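Local coordinates for RagA protein (Porphyromonas gingivalis, PDB 6SLN) that probably imports peptides across the outer membrane as a TonB-dependent receptor, and is seen here with a bound peptide, at residues G782-I787 with S792-E797; W810-Q815 with N821-S826; D875-E880 with P914-H919. All coordinates share one frame; numbering follows the deposited sequence.

Interactions 1 and 2 are successive antiparallel strand pairings in one branched sheet, with centres about 17 Å apart. Strands 792-802 and 807-812 join them side by side, and Glu797 O probably accepts a hydrogen bond from Tyr811 N at 3.0 Å. Interaction 3, whose centre lies about 17 Å from that of interaction 1 and about 19 Å from that of interaction 2, brings the loop 914-919 against both pairings. Met795 CB packs on Phe916 O at 3.3 Å, and Trp810 NE1 probably donates to Asp917 OD2 at 2.6 Å. Interactions 1 and 3 both border the bound peptide: Thr783, Tyr877, Phe878 and Phe916 pack on it.

Interaction 1 (G782-I787 with S792-E797); sequences GTIWEI and SFYMAE
This is the pairing of the beta hairpin formed by strands 783-786 and 792-802, with Thr783 facing Phe793 as an antiparallel non-hydrogen-bonded pair and Ile784 facing Ser792 as the hydrogen-bonded pair beside it. Ile784 and Ser792 hold each other by two backbone bonds: Ile784 N gives to Ser792 O at 2.8 Å, and Ser792 N gives back to Ile784 O at 3.2 Å. At the other end, Tyr794 N donates to Gly782 O at 2.7 Å, but from above the carbonyl plane, 63° out of it, so this bond departs from regular strand geometry. Gly782, with a positive phi of 68°, still belongs to the loop before the strand. The same Gly782 O lies at the edge of the Phe793 ring, near the ring plane and closest to CD1, and the methyl CE of Met795 comes up to it at 3.7 Å.

Beyond the backbone, the chief side-chain contact is Ile784 against Tyr794. The isoleucine is fully extended, CG1 anti to the backbone N (chi1 -166°), which carries CD1 out to the tyrosine ring, which it meets at a slant, 3.6 Å from CD2 and nearly as close to CE2. Ile784 CB meets Tyr794 CB at 3.9 Å, so the two side chains touch from root to ring. Thr783 and Phe793 diverge instead, leaving only a looser approach of Thr783 CG2 to Phe793 CD1 at 4.2 Å.

Strand 775-778 pairs with 783-786 through Trp785 and Tyr776, while strand 833-836 takes up Phe793 and Met795 through backbone bonds. Phe793 and Met795 also pack against strand 857-873, which belongs to the barrel, and Thr783 touches the backbone of the bound peptide.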
loop_
_atom_site.group_PDB
_atom_site.type_symbol
_atom_site.label_atom_id
_atom_site.label_comp_id
_atom_site.label_asym_id
_atom_site.label_seq_id
_atom_site.Cartn_x
_atom_site.Cartn_y
_atom_site.Cartn_z
ATOM N N GLY A 782 -28.393 -13.454 25.831
ATOM C CA GLY A 782 -28.997 -14.560 26.540
ATOM C C GLY A 782 -28.090 -15.165 27.579
ATOM O O GLY A 782 -28.265 -16.331 27.935
ATOM N N THR A 783 -27.114 -14.399 28.074
ATOM C CA THR A 783 -26.165 -14.837 29.091
ATOM C C THR A 783 -26.080 -13.813 30.229
ATOM O O THR A 783 -26.430 -12.636 30.081
ATOM C CB THR A 783 -24.768 -15.052 28.492
ATOM O OG1 THR A 783 -24.211 -13.780 28.124
ATOM C CG2 THR A 783 -24.823 -15.978 27.272
ATOM N N ILE A 784 -25.588 -14.266 31.379
ATOM C CA ILE A 784 -25.458 -13.399 32.544
ATOM C C ILE A 784 -24.222 -13.791 33.337
ATOM O O ILE A 784 -23.861 -14.973 33.434
ATOM C CB ILE A 784 -26.709 -13.440 33.445
ATOM C CG1 ILE A 784 -26.693 -12.284 34.449
ATOM C CG2 ILE A 784 -26.770 -14.745 34.199
ATOM C CD1 ILE A 784 -27.899 -12.228 35.336
ATOM N N TRP A 785 -23.551 -12.771 33.861
ATOM C CA TRP A 785 -22.593 -12.910 34.940
ATOM C C TRP A 785 -23.333 -12.710 36.265
ATOM O O TRP A 785 -23.995 -11.683 36.456
ATOM C CB TRP A 785 -21.482 -11.882 34.769
ATOM C CG TRP A 785 -20.640 -12.070 33.525
ATOM C CD1 TRP A 785 -20.418 -13.235 32.840
ATOM C CD2 TRP A 785 -19.886 -11.057 32.841
ATOM N NE1 TRP A 785 -19.581 -13.002 31.774
ATOM C CE2 TRP A 785 -19.241 -11.673 31.759
ATOM C CE3 TRP A 785 -19.698 -9.689 33.043
ATOM C CZ2 TRP A 785 -18.417 -10.966 30.885
ATOM C CZ3 TRP A 785 -18.885 -8.989 32.158
ATOM C CH2 TRP A 785 -18.256 -9.627 31.103
ATOM N N GLU A 786 -23.259 -13.697 37.163
ATOM C CA GLU A 786 -23.893 -13.585 38.475
ATOM C C GLU A 786 -23.010 -14.227 39.540
ATOM O O GLU A 786 -22.609 -15.386 39.407
ATOM C CB GLU A 786 -25.282 -14.226 38.478
ATOM C CG GLU A 786 -26.035 -14.011 39.774
ATOM C CD GLU A 786 -27.489 -14.394 39.660
ATOM O OE1 GLU A 786 -27.904 -14.751 38.550
ATOM O OE2 GLU A 786 -28.218 -14.342 40.675
ATOM N N ILE A 787 -22.750 -13.485 40.619
ATOM C CA ILE A 787 -21.637 -13.805 41.515
ATOM C C ILE A 787 -21.736 -15.208 42.110
ATOM O O ILE A 787 -20.717 -15.820 42.434
ATOM C CB ILE A 787 -21.524 -12.721 42.610
ATOM C CG1 ILE A 787 -20.659 -11.569 42.094
ATOM C CG2 ILE A 787 -20.966 -13.283 43.933
ATOM C CD1 ILE A 787 -20.341 -10.545 43.124
ATOM N N SER A 792 -23.841 -18.118 32.856
ATOM C CA SER A 792 -25.062 -18.888 32.676
ATOM C C SER A 792 -26.001 -18.193 31.695
ATOM O O SER A 792 -25.836 -17.013 31.370
ATOM C CB SER A 792 -25.771 -19.120 34.020
ATOM O OG SER A 792 -24.985 -19.960 34.854
ATOM N N PHE A 793 -26.980 -18.952 31.201
ATOM C CA PHE A 793 -27.936 -18.388 30.259
ATOM C C PHE A 793 -29.007 -17.591 31.000
ATOM O O PHE A 793 -29.246 -17.773 32.198
ATOM C CB PHE A 793 -28.554 -19.487 29.383
ATOM C CG PHE A 793 -27.640 -19.949 28.284
ATOM C CD1 PHE A 793 -27.497 -19.194 27.119
ATOM C CD2 PHE A 793 -26.877 -21.102 28.431
ATOM C CE1 PHE A 793 -26.650 -19.590 26.118
ATOM C CE2 PHE A 793 -26.011 -21.498 27.425
ATOM C CZ PHE A 793 -25.907 -20.739 26.267
ATOM N N TYR A 794 -29.647 -16.685 30.271
ATOM C CA TYR A 794 -30.551 -15.729 30.902
ATOM C C TYR A 794 -31.660 -15.423 29.907
ATOM O O TYR A 794 -31.409 -14.795 28.869
ATOM C CB TYR A 794 -29.799 -14.461 31.323
ATOM C CG TYR A 794 -30.627 -13.488 32.150
ATOM C CD1 TYR A 794 -31.338 -12.452 31.539
ATOM C CD2 TYR A 794 -30.705 -13.610 33.540
ATOM C CE1 TYR A 794 -32.092 -11.564 32.285
ATOM C CE2 TYR A 794 -31.458 -12.725 34.299
ATOM C CZ TYR A 794 -32.152 -11.704 33.664
ATOM O OH TYR A 794 -32.913 -10.819 34.403
ATOM N N MET A 795 -32.874 -15.868 30.226
ATOM C CA MET A 795 -34.012 -15.697 29.330
ATOM C C MET A 795 -35.290 -15.996 30.096
ATOM O O MET A 795 -35.262 -16.528 31.210
ATOM C CB MET A 795 -33.912 -16.602 28.101
ATOM C CG MET A 795 -33.592 -18.053 28.416
ATOM S SD MET A 795 -32.917 -18.890 26.972
ATOM C CE MET A 795 -31.244 -18.279 26.917
ATOM N N ALA A 796 -36.414 -15.628 29.485
ATOM C CA ALA A 796 -37.698 -16.080 29.993
ATOM C C ALA A 796 -37.822 -17.581 29.780
ATOM O O ALA A 796 -37.178 -18.156 28.897
ATOM C CB ALA A 796 -38.844 -15.348 29.301
ATOM N N GLU A 797 -38.625 -18.223 30.625
ATOM C CA GLU A 797 -38.899 -19.651 30.503
ATOM C C GLU A 797 -40.190 -19.821 29.714
ATOM O O GLU A 797 -41.280 -19.545 30.226
ATOM C CB GLU A 797 -38.989 -20.314 31.872
ATOM C CG GLU A 797 -37.732 -20.121 32.700
ATOM C CD GLU A 797 -37.659 -21.056 33.887
ATOM O OE1 GLU A 797 -38.687 -21.686 34.232
ATOM O OE2 GLU A 797 -36.566 -21.154 34.478
#

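Interaction 2 (W810-Q815 with N821-S826); sequences WYVPGQ and NKVTTS
Tyr811 and Thr824 sit opposite each other in an antiparallel pairing of strand 807-812 with strand 822-825. The tight part is the backbone. Trp810 N reaches Thr825 O at 3.1 Å, Thr825 N returns to Trp810 O at 2.9 Å, and Val812 N closes on Val823 O at 2.9 Å. Beside these bonds, Val812 CG2 lies 3.8 Å from Val823 CG1 and also approaches the methyl of Thr825.

Grip weakens where the first strand turns a corner at Pro813 and Gly814. Past it, Val823 N makes just a weak bond to Gln815 O, and Gln815 and Lys822 are both exposed. The lysine nevertheless folds back: the bend at chi3 (52°) lays CE over one face of the Tyr811 ring, a CH-pi contact 3.8 Å from the centroid. CE stands off centre toward the rim, nearest CG, while Thr824 CG2 comes to CD1 and CE1 of the same ring.

At the other end the Trp810 indole packs on Ala796 and Leu832, and its atom CZ3 meets Ser826 O at 3.5 Å, with the oxygen at the ring edge and in its plane.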
loop_
_atom_site.group_PDB
_atom_site.type_symbol
_atom_site.label_atom_id
_atom_site.label_comp_id
_atom_site.label_asym_id
_atom_site.label_seq_id
_atom_site.Cartn_x
_atom_site.Cartn_y
_atom_site.Cartn_z
ATOM N N TRP A 810 -45.371 -17.540 28.930
ATOM C CA TRP A 810 -44.129 -17.670 29.672
ATOM C C TRP A 810 -44.434 -17.779 31.158
ATOM O O TRP A 810 -45.445 -17.262 31.646
ATOM C CB TRP A 810 -43.176 -16.481 29.413
ATOM C CG TRP A 810 -42.815 -16.336 27.980
ATOM C CD1 TRP A 810 -41.718 -16.852 27.354
ATOM C CD2 TRP A 810 -43.562 -15.639 26.976
ATOM N NE1 TRP A 810 -41.727 -16.507 26.015
ATOM C CE2 TRP A 810 -42.853 -15.767 25.759
ATOM C CE3 TRP A 810 -44.765 -14.924 26.985
ATOM C CZ2 TRP A 810 -43.309 -15.204 24.567
ATOM C CZ3 TRP A 810 -45.217 -14.363 25.802
ATOM C CH2 TRP A 810 -44.490 -14.509 24.608
ATOM N N TYR A 811 -43.558 -18.469 31.875
ATOM C CA TYR A 811 -43.696 -18.516 33.318
ATOM C C TYR A 811 -43.201 -17.217 33.924
ATOM O O TYR A 811 -42.264 -16.582 33.427
ATOM C CB TYR A 811 -42.921 -19.685 33.911
ATOM C CG TYR A 811 -43.437 -21.039 33.505
ATOM C CD1 TYR A 811 -44.732 -21.436 33.818
ATOM C CD2 TYR A 811 -42.623 -21.927 32.788
ATOM C CE1 TYR A 811 -45.205 -22.684 33.432
ATOM C CE2 TYR A 811 -43.086 -23.172 32.403
ATOM C CZ TYR A 811 -44.373 -23.542 32.726
ATOM O OH TYR A 811 -44.826 -24.770 32.345
ATOM N N VAL A 812 -43.849 -16.816 35.015
ATOM C CA VAL A 812 -43.440 -15.668 35.800
ATOM C C VAL A 812 -42.491 -16.176 36.914
ATOM O O VAL A 812 -42.973 -16.895 37.802
ATOM C CB VAL A 812 -44.640 -14.934 36.393
ATOM C CG1 VAL A 812 -44.224 -13.557 36.896
ATOM C CG2 VAL A 812 -45.758 -14.866 35.340
ATOM N N PRO A 813 -41.219 -15.836 36.875
ATOM C CA PRO A 813 -40.282 -16.413 37.856
ATOM C C PRO A 813 -40.715 -16.127 39.286
ATOM O O PRO A 813 -41.094 -15.003 39.634
ATOM C CB PRO A 813 -38.948 -15.737 37.517
ATOM C CG PRO A 813 -39.294 -14.597 36.605
ATOM C CD PRO A 813 -40.538 -14.978 35.896
ATOM N N GLY A 814 -40.675 -17.165 40.101
ATOM C CA GLY A 814 -41.121 -17.110 41.484
ATOM C C GLY A 814 -42.588 -17.414 41.692
ATOM O O GLY A 814 -42.935 -18.243 42.531
ATOM N N GLN A 815 -43.452 -16.780 40.899
ATOM C CA GLN A 815 -44.881 -16.765 41.181
ATOM C C GLN A 815 -45.533 -18.129 40.978
ATOM O O GLN A 815 -45.183 -18.884 40.062
ATOM C CB GLN A 815 -45.573 -15.725 40.307
ATOM C CG GLN A 815 -45.347 -14.296 40.741
ATOM C CD GLN A 815 -46.286 -13.343 40.034
ATOM O OE1 GLN A 815 -47.425 -13.702 39.716
ATOM N NE2 GLN A 815 -45.813 -12.126 39.768
ATOM N N ASN A 821 -49.302 -24.763 40.719
ATOM C CA ASN A 821 -48.553 -24.703 39.475
ATOM C C ASN A 821 -47.965 -23.308 39.267
ATOM O O ASN A 821 -48.427 -22.312 39.835
ATOM C CB ASN A 821 -49.438 -25.058 38.281
ATOM C CG ASN A 821 -50.409 -26.165 38.583
ATOM O OD1 ASN A 821 -50.032 -27.338 38.636
ATOM N ND2 ASN A 821 -51.679 -25.807 38.771
ATOM N N LYS A 822 -46.940 -23.246 38.423
ATOM C CA LYS A 822 -46.315 -21.973 38.095
ATOM C C LYS A 822 -47.283 -21.072 37.330
ATOM O O LYS A 822 -48.165 -21.541 36.599
ATOM C CB LYS A 822 -45.053 -22.207 37.276
ATOM C CG LYS A 822 -44.151 -23.286 37.840
ATOM C CD LYS A 822 -42.983 -23.575 36.899
ATOM C CE LYS A 822 -42.260 -22.300 36.513
ATOM N NZ LYS A 822 -42.121 -21.354 37.673
ATOM N N VAL A 823 -47.122 -19.758 37.524
ATOM C CA VAL A 823 -48.001 -18.764 36.918
ATOM C C VAL A 823 -47.494 -18.456 35.521
ATOM O O VAL A 823 -46.283 -18.341 35.295
ATOM C CB VAL A 823 -48.071 -17.483 37.771
ATOM C CG1 VAL A 823 -48.841 -16.392 37.036
ATOM C CG2 VAL A 823 -48.707 -17.770 39.116
ATOM N N THR A 824 -48.421 -18.325 34.579
ATOM C CA THR A 824 -48.096 -17.997 33.205
ATOM C C THR A 824 -48.631 -16.611 32.865
ATOM O O THR A 824 -49.493 -16.064 33.551
ATOM C CB THR A 824 -48.658 -19.051 32.229
ATOM O OG1 THR A 824 -50.092 -19.040 32.239
ATOM C CG2 THR A 824 -48.157 -20.437 32.603
ATOM N N THR A 825 -48.095 -16.035 31.796
ATOM C CA THR A 825 -48.616 -14.773 31.308
ATOM C C THR A 825 -48.536 -14.770 29.787
ATOM O O THR A 825 -47.658 -15.412 29.200
ATOM C CB THR A 825 -47.848 -13.589 31.908
ATOM O OG1 THR A 825 -48.454 -12.370 31.484
ATOM C CG2 THR A 825 -46.392 -13.600 31.466
ATOM N N SER A 826 -49.475 -14.062 29.149
ATOM C CA SER A 826 -49.365 -13.807 27.719
ATOM C C SER A 826 -48.608 -12.520 27.396
ATOM O O SER A 826 -48.051 -12.410 26.293
ATOM C CB SER A 826 -50.746 -13.749 27.070
ATOM O OG SER A 826 -51.200 -12.416 26.937
#

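Interaction 3 (D875-E880 with P914-H919); sequences DRYFTE and PQFDTH
Tyr877 of the short helix 874-879 packs on Pro914 and Phe916 in the loop that leads into strand 921-937, an apolar helix-to-loop contact with a polar flank. The tyrosine does most of the work. With CG anti to its own amide nitrogen (chi1 174°), its ring swings out to the loop, where Pro914 CG touches CE2 at 3.5 Å and CD2 almost as closely. Phe916 lies over one face of the ring, CE2 above its rim, and CZ comes within 3.9 Å of Tyr877 CG. The two ring planes are only 11° apart, yet slid so far that the rings barely overlap, with centroids separated by 4.9 Å. Phe916 projects from the centre of an inverse gamma turn, closed by a weak bond from Asp917 N to Gln915 O.

On the flank, Arg876 clasps Glu880, just past the helix end, side-on, NE to OE2 at 2.6 Å and NH2 to OE1 at 3.3 Å, one nitrogen to each oxygen, while its NH1 makes a second salt bridge to Glu922. NH2 then meets the edge of the His919 imidazole at CD2, 3.8 Å away, with guanidinium and ring planes 76° apart.

Tyr877 and Phe916 both also pack on apolar side chains of the bound peptide, and Tyr877 on one of another protein chain. Between the two segments the attachment is mainly apolar, carried by Tyr877 on Pro914 and Phe916. Two carboxylates hold the guanidinium in place and probably offset much of its charge.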
loop_
_atom_site.group_PDB
_atom_site.type_symbol
_atom_site.label_atom_id
_atom_site.label_comp_id
_atom_site.label_asym_id
_atom_site.label_seq_id
_atom_site.Cartn_x
_atom_site.Cartn_y
_atom_site.Cartn_z
ATOM N N ASP A 875 -31.103 -19.497 14.170
ATOM C CA ASP A 875 -31.769 -19.862 12.914
ATOM C C ASP A 875 -33.246 -20.135 13.154
ATOM O O ASP A 875 -34.113 -19.665 12.402
ATOM C CB ASP A 875 -31.127 -21.104 12.289
ATOM C CG ASP A 875 -29.920 -20.790 11.424
ATOM O OD1 ASP A 875 -29.442 -19.636 11.434
ATOM O OD2 ASP A 875 -29.434 -21.723 10.744
ATOM N N ARG A 876 -33.550 -20.890 14.213
ATOM C CA ARG A 876 -34.938 -21.219 14.484
ATOM C C ARG A 876 -35.767 -19.988 14.827
ATOM O O ARG A 876 -36.995 -20.053 14.736
ATOM C CB ARG A 876 -35.032 -22.293 15.580
ATOM C CG ARG A 876 -34.515 -23.661 15.108
ATOM C CD ARG A 876 -34.750 -24.815 16.067
ATOM N NE ARG A 876 -35.986 -24.640 16.814
ATOM C CZ ARG A 876 -36.024 -24.426 18.127
ATOM N NH1 ARG A 876 -34.891 -24.373 18.815
ATOM N NH2 ARG A 876 -37.182 -24.251 18.753
ATOM N N TYR A 877 -35.144 -18.855 15.154
ATOM C CA TYR A 877 -35.934 -17.638 15.320
ATOM C C TYR A 877 -36.533 -17.190 13.995
ATOM O O TYR A 877 -37.553 -16.490 13.987
ATOM C CB TYR A 877 -35.093 -16.504 15.941
ATOM C CG TYR A 877 -35.812 -15.170 16.015
ATOM C CD1 TYR A 877 -35.726 -14.242 14.985
ATOM C CD2 TYR A 877 -36.575 -14.841 17.109
ATOM C CE1 TYR A 877 -36.393 -13.027 15.051
ATOM C CE2 TYR A 877 -37.235 -13.626 17.192
ATOM C CZ TYR A 877 -37.147 -12.728 16.163
ATOM O OH TYR A 877 -37.814 -11.527 16.259
ATOM N N PHE A 878 -35.919 -17.586 12.882
ATOM C CA PHE A 878 -36.446 -17.309 11.559
ATOM C C PHE A 878 -37.328 -18.444 11.060
ATOM O O PHE A 878 -38.460 -18.207 10.629
ATOM C CB PHE A 878 -35.295 -17.059 10.599
ATOM C CG PHE A 878 -34.464 -15.908 10.995
ATOM C CD1 PHE A 878 -34.789 -14.636 10.565
ATOM C CD2 PHE A 878 -33.366 -16.080 11.838
ATOM C CE1 PHE A 878 -34.028 -13.557 10.949
ATOM C CE2 PHE A 878 -32.591 -15.003 12.227
ATOM C CZ PHE A 878 -32.924 -13.744 11.787
ATOM N N THR A 879 -36.843 -19.685 11.148
ATOM C CA THR A 879 -37.587 -20.785 10.552
ATOM C C THR A 879 -38.884 -21.109 11.295
ATOM O O THR A 879 -39.772 -21.740 10.717
ATOM C CB THR A 879 -36.709 -22.022 10.491
ATOM O OG1 THR A 879 -36.182 -22.273 11.796
ATOM C CG2 THR A 879 -35.587 -21.801 9.531
ATOM N N GLU A 880 -39.037 -20.702 12.552
ATOM C CA GLU A 880 -40.292 -20.965 13.249
ATOM C C GLU A 880 -41.083 -19.691 13.514
ATOM O O GLU A 880 -42.047 -19.707 14.286
ATOM C CB GLU A 880 -40.028 -21.739 14.537
ATOM C CG GLU A 880 -39.367 -23.066 14.244
ATOM C CD GLU A 880 -38.980 -23.829 15.473
ATOM O OE1 GLU A 880 -39.472 -23.476 16.558
ATOM O OE2 GLU A 880 -38.184 -24.782 15.355
ATOM N N PRO A 914 -41.714 -14.475 17.898
ATOM C CA PRO A 914 -41.132 -15.307 18.953
ATOM C C PRO A 914 -40.254 -14.455 19.848
ATOM O O PRO A 914 -39.990 -13.282 19.580
ATOM C CB PRO A 914 -40.304 -16.347 18.200
ATOM C CG PRO A 914 -40.030 -15.719 16.868
ATOM C CD PRO A 914 -41.064 -14.672 16.591
ATOM N N GLN A 915 -39.828 -15.055 20.946
ATOM C CA GLN A 915 -38.867 -14.413 21.825
ATOM C C GLN A 915 -37.668 -15.329 21.986
ATOM O O GLN A 915 -37.692 -16.500 21.587
ATOM C CB GLN A 915 -39.491 -14.069 23.178
ATOM C CG GLN A 915 -40.723 -13.181 23.075
ATOM C CD GLN A 915 -40.434 -11.776 22.552
ATOM O OE1 GLN A 915 -39.276 -11.343 22.464
ATOM N NE2 GLN A 915 -41.498 -11.049 22.225
ATOM N N PHE A 916 -36.599 -14.782 22.555
ATOM C CA PHE A 916 -35.374 -15.552 22.740
ATOM C C PHE A 916 -35.386 -16.236 24.103
ATOM O O PHE A 916 -34.524 -16.010 24.951
ATOM C CB PHE A 916 -34.161 -14.651 22.564
ATOM C CG PHE A 916 -33.717 -14.533 21.133
ATOM C CD1 PHE A 916 -33.123 -15.612 20.498
ATOM C CD2 PHE A 916 -33.920 -13.367 20.419
ATOM C CE1 PHE A 916 -32.720 -15.533 19.187
ATOM C CE2 PHE A 916 -33.513 -13.275 19.091
ATOM C CZ PHE A 916 -32.915 -14.361 18.474
ATOM N N ASP A 917 -36.401 -17.085 24.299
ATOM C CA ASP A 917 -36.598 -17.745 25.581
ATOM C C ASP A 917 -36.024 -19.152 25.561
ATOM O O ASP A 917 -35.121 -19.429 24.774
ATOM C CB ASP A 917 -38.076 -17.771 25.936
ATOM C CG ASP A 917 -38.937 -18.208 24.780
ATOM O OD1 ASP A 917 -38.629 -19.257 24.182
ATOM O OD2 ASP A 917 -39.922 -17.501 24.480
ATOM N N THR A 918 -36.544 -20.047 26.406
ATOM C CA THR A 918 -35.941 -21.370 26.550
ATOM C C THR A 918 -36.212 -22.288 25.357
ATOM O O THR A 918 -35.417 -23.198 25.106
ATOM C CB THR A 918 -36.429 -22.028 27.825
ATOM O OG1 THR A 918 -37.806 -21.688 28.018
ATOM C CG2 THR A 918 -35.593 -21.562 28.997
ATOM N N HIS A 919 -37.330 -22.119 24.644
ATOM C CA HIS A 919 -37.367 -22.604 23.272
ATOM C C HIS A 919 -36.340 -21.784 22.512
ATOM O O HIS A 919 -36.171 -20.599 22.789
ATOM C CB HIS A 919 -38.755 -22.457 22.642
ATOM C CG HIS A 919 -38.885 -21.277 21.727
ATOM N ND1 HIS A 919 -39.268 -20.031 22.173
ATOM C CD2 HIS A 919 -38.653 -21.145 20.398
ATOM C CE1 HIS A 919 -39.274 -19.183 21.159
ATOM N NE2 HIS A 919 -38.901 -19.833 20.070
#